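Local atomic coordinates of gamma-glutamyltranspeptidase (Streptomyces lincolnensis, PDB entry 6J3I), a protein that probably transfers gamma-glutamyl groups or hydrolyses gamma-glutamyl bonds, as an LmbA-like member of the Ntn-hydrolase gamma-glutamyltranspeptidase family, whose members mature by cutting their own chain. Residues R73-Q78 with W253-E258; R418-H423 with T437-W442. The protein carries 1 engineered substitution. All blocks are in the same frame, centred on the assembly; numbering follows the deposited sequence.

Contact 1: residues R73-Q78 with W253-E258; sequences RVLCGQ and WSATYE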
loop_
_atom_site.group_PDB
_atom_site.type_symbol
_atom_site.label_atom_id
_atom_site.label_comp_id
_atom_site.label_asym_id
_atom_site.label_seq_id
_atom_site.Cartn_x
_atom_site.Cartn_y
_atom_site.Cartn_z
ATOM N N ARG A 73 10.967 7.223 11.476
ATOM C CA ARG A 73 9.757 7.038 12.263
ATOM C C ARG A 73 8.596 6.601 11.371
ATOM O O ARG A 73 8.513 6.994 10.205
ATOM C CB ARG A 73 9.436 8.341 12.996
ATOM C CG ARG A 73 8.593 8.176 14.245
ATOM C CD ARG A 73 9.377 7.736 15.479
ATOM N NE ARG A 73 8.519 7.892 16.664
ATOM C CZ ARG A 73 8.465 7.086 17.731
ATOM N NH1 ARG A 73 9.233 5.999 17.849
ATOM N NH2 ARG A 73 7.608 7.381 18.703
ATOM N N VAL A 74 7.728 5.756 11.925
ATOM C CA VAL A 74 6.522 5.281 11.241
ATOM C C VAL A 74 5.343 6.109 11.740
ATOM O O VAL A 74 5.226 6.366 12.934
ATOM C CB VAL A 74 6.275 3.771 11.502
ATOM C CG1 VAL A 74 4.898 3.314 11.022
ATOM C CG2 VAL A 74 7.356 2.935 10.830
ATOM N N LEU A 75 4.482 6.531 10.823
ATOM C CA LEU A 75 3.187 7.102 11.177
ATOM C C LEU A 75 2.104 6.160 10.674
ATOM O O LEU A 75 1.908 6.000 9.460
ATOM C CB LEU A 75 3.007 8.511 10.607
ATOM C CG LEU A 75 1.670 9.240 10.842
ATOM C CD1 LEU A 75 1.087 9.080 12.239
ATOM C CD2 LEU A 75 1.850 10.720 10.535
ATOM N N CYS A 76 1.408 5.551 11.633
ATOM C CA CYS A 76 0.450 4.496 11.369
ATOM C C CYS A 76 -0.919 5.070 11.102
ATOM O O CYS A 76 -1.638 5.435 12.036
ATOM C CB CYS A 76 0.353 3.545 12.550
ATOM S SG CYS A 76 -0.978 2.348 12.325
ATOM N N GLY A 77 -1.281 5.132 9.824
ATOM C CA GLY A 77 -2.641 5.487 9.421
ATOM C C GLY A 77 -3.475 4.291 9.000
ATOM O O GLY A 77 -4.364 4.424 8.147
ATOM N N GLN A 78 -3.175 3.121 9.569
ATOM C CA GLN A 78 -4.001 1.940 9.397
ATOM C C GLN A 78 -4.975 1.905 10.560
ATOM O O GLN A 78 -4.579 1.747 11.713
ATOM C CB GLN A 78 -3.149 0.662 9.353
ATOM C CG GLN A 78 -3.953 -0.635 9.240
ATOM C CD GLN A 78 -4.750 -0.727 7.952
ATOM O OE1 GLN A 78 -4.184 -0.900 6.886
ATOM N NE2 GLN A 78 -6.069 -0.598 8.048
ATOM N N TRP A 253 -10.574 6.977 17.785
ATOM C CA TRP A 253 -9.375 6.531 17.053
ATOM C C TRP A 253 -8.506 7.675 16.506
ATOM O O TRP A 253 -9.006 8.627 15.910
ATOM C CB TRP A 253 -9.730 5.549 15.914
ATOM C CG TRP A 253 -8.484 5.038 15.236
ATOM C CD1 TRP A 253 -7.755 3.946 15.585
ATOM C CD2 TRP A 253 -7.787 5.658 14.148
ATOM N NE1 TRP A 253 -6.657 3.828 14.767
ATOM C CE2 TRP A 253 -6.652 4.868 13.877
ATOM C CE3 TRP A 253 -8.018 6.803 13.372
ATOM C CZ2 TRP A 253 -5.744 5.179 12.860
ATOM C CZ3 TRP A 253 -7.111 7.120 12.363
ATOM C CH2 TRP A 253 -5.984 6.305 12.120
ATOM N N SER A 254 -7.194 7.521 16.680
ATOM C CA SER A 254 -6.175 8.431 16.153
ATOM C C SER A 254 -5.075 7.647 15.459
ATOM O O SER A 254 -4.788 6.501 15.824
ATOM C CB SER A 254 -5.536 9.229 17.296
ATOM O OG SER A 254 -6.405 10.247 17.734
ATOM N N ALA A 255 -4.438 8.289 14.483
ATOM C CA ALA A 255 -3.196 7.785 13.915
ATOM C C ALA A 255 -2.105 7.965 14.958
ATOM O O ALA A 255 -2.111 8.956 15.693
ATOM C CB ALA A 255 -2.844 8.534 12.650
ATOM N N THR A 256 -1.188 7.000 15.009
ATOM C CA THR A 256 -0.113 6.947 16.004
ATOM C C THR A 256 1.280 6.842 15.373
ATOM O O THR A 256 1.435 6.354 14.253
ATOM C CB THR A 256 -0.275 5.724 16.927
ATOM O OG1 THR A 256 -0.584 4.566 16.135
ATOM C CG2 THR A 256 -1.381 5.959 17.945
ATOM N N TYR A 257 2.284 7.292 16.123
ATOM C CA TYR A 257 3.692 7.132 15.762
ATOM C C TYR A 257 4.274 5.865 16.356
ATOM O O TYR A 257 3.849 5.414 17.417
ATOM C CB TYR A 257 4.506 8.315 16.276
ATOM C CG TYR A 257 4.246 9.590 15.517
ATOM C CD1 TYR A 257 4.737 9.771 14.223
ATOM C CD2 TYR A 257 3.499 10.617 16.082
ATOM C CE1 TYR A 257 4.495 10.946 13.520
ATOM C CE2 TYR A 257 3.250 11.791 15.385
ATOM C CZ TYR A 257 3.753 11.955 14.105
ATOM O OH TYR A 257 3.514 13.128 13.423
ATOM N N GLU A 258 5.255 5.293 15.676
ATOM C CA GLU A 258 6.022 4.202 16.262
ATOM C C GLU A 258 7.367 4.040 15.570
ATOM O O GLU A 258 7.600 4.593 14.496
ATOM C CB GLU A 258 5.226 2.881 16.279
ATOM C CG GLU A 258 4.169 2.737 15.197
ATOM C CD GLU A 258 3.533 1.364 15.179
ATOM O OE1 GLU A 258 4.172 0.413 14.690
ATOM O OE2 GLU A 258 2.388 1.235 15.643
#
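Residues 73-77 and 256-258 run as antiparallel neighbouring strands, their axes approaching to 4.7 Å with N-to-C directions 149° apart. Val74 and Glu258 form a hydrogen-bonded pair with bonds in both directions; at Cys76 and Thr256 the bond from Cys76 N to Thr256 O is 2.7 Å, but the return bond from Thr256 N to Cys76 O is weak at 3.4 Å. Leu75 and Tyr257 make the non-hydrogen-bonded pair between them. Leu75 CD1 lies over the face of the Tyr257 ring, 4.2 Å from its centroid in a CH-pi contact, while the other branch, CD2, meets ring atom CE1 of Tyr257 at 4.0 Å. A bend in the Arg73 chain about CB-CG (chi2 80°) folds the guanidinium back, with one face over the Glu258 backbone and NH1 3.5 Å from Glu258 C. Beyond the strand proper, Ala255 CB rests against Cys76 O at 3.4 Å. Leu75, Ala255 and the Tyr257 ring give mainly apolar packing on helix 111-122, where Asp121 satisfies the phenol hydroxyl. On the face of Val74 and Cys76, Arg478 and Trp276 engage the Glu258 carboxylate, which would probably favour its charged form.

Contact 2: residues R418-H423 with T437-W442; sequences RGDACH and TPSGGW. Engineered in segment 418-423: Ala421 (natural residue Thr).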
loop_
_atom_site.group_PDB
_atom_site.type_symbol
_atom_site.label_atom_id
_atom_site.label_comp_id
_atom_site.label_asym_id
_atom_site.label_seq_id
_atom_site.Cartn_x
_atom_site.Cartn_y
_atom_site.Cartn_z
ATOM N N ARG A 418 -8.157 -7.458 -6.284
ATOM C CA ARG A 418 -6.786 -7.755 -5.887
ATOM C C ARG A 418 -5.960 -6.466 -5.923
ATOM O O ARG A 418 -5.238 -6.168 -4.969
ATOM C CB ARG A 418 -6.185 -8.807 -6.820
ATOM N N GLY A 419 -6.072 -5.723 -7.034
ATOM C CA GLY A 419 -5.408 -4.408 -7.238
ATOM C C GLY A 419 -5.518 -3.517 -6.019
ATOM O O GLY A 419 -6.618 -3.366 -5.452
ATOM N N ASP A 420 -4.391 -2.944 -5.602
ATOM C CA ASP A 420 -4.300 -2.360 -4.266
ATOM C C ASP A 420 -3.305 -1.231 -4.214
ATOM O O ASP A 420 -2.120 -1.439 -4.455
ATOM C CB ASP A 420 -3.907 -3.458 -3.272
ATOM C CG ASP A 420 -3.562 -2.930 -1.879
ATOM O OD1 ASP A 420 -4.314 -2.109 -1.333
ATOM O OD2 ASP A 420 -2.553 -3.377 -1.309
ATOM N N ALA A 421 -3.805 -0.040 -3.905
ATOM C CA ALA A 421 -2.980 1.086 -3.428
ATOM C C ALA A 421 -2.299 1.968 -4.474
ATOM O O ALA A 421 -2.229 1.671 -5.675
ATOM C CB ALA A 421 -1.929 0.611 -2.409
ATOM N N CYS A 422 -1.807 3.078 -3.937
ATOM C CA CYS A 422 -0.905 3.988 -4.599
ATOM C C CYS A 422 0.397 4.045 -3.825
ATOM O O CYS A 422 0.535 3.449 -2.748
ATOM C CB CYS A 422 -1.531 5.380 -4.631
ATOM S SG CYS A 422 -3.114 5.436 -5.484
ATOM N N HIS A 423 1.353 4.768 -4.393
ATOM C CA HIS A 423 2.574 5.110 -3.688
ATOM C C HIS A 423 3.058 6.524 -4.007
ATOM O O HIS A 423 2.749 7.087 -5.055
ATOM C CB HIS A 423 3.693 4.095 -3.937
ATOM C CG HIS A 423 4.760 4.161 -2.898
ATOM N ND1 HIS A 423 5.934 4.862 -3.070
ATOM C CD2 HIS A 423 4.772 3.717 -1.625
ATOM C CE1 HIS A 423 6.639 4.799 -1.955
ATOM N NE2 HIS A 423 5.958 4.109 -1.063
ATOM N N THR A 437 2.381 4.579 1.223
ATOM C CA THR A 437 1.548 3.792 0.302
ATOM C C THR A 437 0.103 3.843 0.792
ATOM O O THR A 437 -0.322 2.989 1.567
ATOM C CB THR A 437 2.104 2.365 -0.007
ATOM O OG1 THR A 437 1.081 1.369 0.068
ATOM C CG2 THR A 437 3.202 1.999 0.915
ATOM N N PRO A 438 -0.637 4.888 0.361
ATOM C CA PRO A 438 -2.060 4.987 0.666
ATOM C C PRO A 438 -2.897 4.083 -0.236
ATOM O O PRO A 438 -2.556 3.857 -1.400
ATOM C CB PRO A 438 -2.385 6.466 0.413
ATOM C CG PRO A 438 -1.392 6.898 -0.596
ATOM C CD PRO A 438 -0.151 6.090 -0.345
ATOM N N SER A 439 -3.997 3.599 0.326
ATOM C CA SER A 439 -4.855 2.628 -0.311
ATOM C C SER A 439 -6.229 2.679 0.324
ATOM O O SER A 439 -6.468 3.478 1.233
ATOM C CB SER A 439 -4.282 1.240 -0.093
ATOM O OG SER A 439 -4.821 0.326 -1.023
ATOM N N GLY A 440 -7.120 1.818 -0.166
ATOM C CA GLY A 440 -8.425 1.613 0.437
ATOM C C GLY A 440 -9.386 2.730 0.131
ATOM O O GLY A 440 -8.989 3.821 -0.282
ATOM N N GLY A 441 -10.663 2.443 0.332
ATOM C CA GLY A 441 -11.726 3.392 0.034
ATOM C C GLY A 441 -11.924 3.593 -1.453
ATOM O O GLY A 441 -12.380 4.661 -1.896
ATOM N N TRP A 442 -11.595 2.556 -2.223
ATOM C CA TRP A 442 -11.733 2.604 -3.674
ATOM C C TRP A 442 -13.182 2.384 -4.105
ATOM O O TRP A 442 -14.009 1.840 -3.359
ATOM C CB TRP A 442 -10.781 1.632 -4.386
ATOM C CG TRP A 442 -10.787 0.217 -3.870
ATOM C CD1 TRP A 442 -11.826 -0.660 -3.879
ATOM C CD2 TRP A 442 -9.692 -0.466 -3.250
ATOM N NE1 TRP A 442 -11.447 -1.849 -3.313
ATOM C CE2 TRP A 442 -10.142 -1.757 -2.918
ATOM C CE3 TRP A 442 -8.371 -0.114 -2.956
ATOM C CZ2 TRP A 442 -9.326 -2.697 -2.296
ATOM C CZ3 TRP A 442 -7.558 -1.054 -2.340
ATOM C CH2 TRP A 442 -8.040 -2.331 -2.018
#
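Asp420 and Ser439 meet through a short hydrogen bond, 2.5 Å from the donor Ser439 OG to Asp420 OD1, received on the anti side of the carboxylate and 35° out of its plane. Ser439 OG reaches it because it stands opposite the backbone N (chi1 -161°), a position that also sets it 3.2 Å from CB of the engineered Ala421. The same carboxylate oxygen, OD1 of Asp420, lies in the plane of the Trp442 ring at its edge, 3.6 Å from CZ3, while Gly419 O stands over one face of that indole. Two residues beyond Asp420, Cys422 N gives Pro438 O a nearly straight bond of 2.8 Å. By analogy with the Ntn-hydrolase family, the natural threonine at 421 is probably the nucleophile, freed by cleavage of the bond before it; in this engineered variant the Asp420-Ala421 peptide is continuous. Toward the hairpin of strands 424-428 and 433-436, Thr437 CB sits in the plane of the His423 imidazole, 3.4 Å from CD2. In the next shell, Arg459 forms a salt bridge with Asp420 OD1, Thr482 holds the second oxygen, OD2, and Trp442 NE1 is bonded to Ser445 OG.

In the fold
The two contacts do not touch: their centres are 17 Å apart and their nearest atoms about 7 Å. Contact 1 lies farther out, 15 Å from the centre of the chain against 5 Å for contact 2. Strand 61-66 spans the gap, pairing with 73-77 on one side and with 433-436, which leads into residues 437-442, on the other. Just before it, Glu60 makes a backbone bond to Ser439 and a weak side-chain bond to Gln78. Thr481 and Thr482, consecutive residues, serve Gln78 and Asp420 respectively. Contact 2 thus contains the probable processing and nucleophile site, whereas the strands of contact 1 lie beyond strand 61-66.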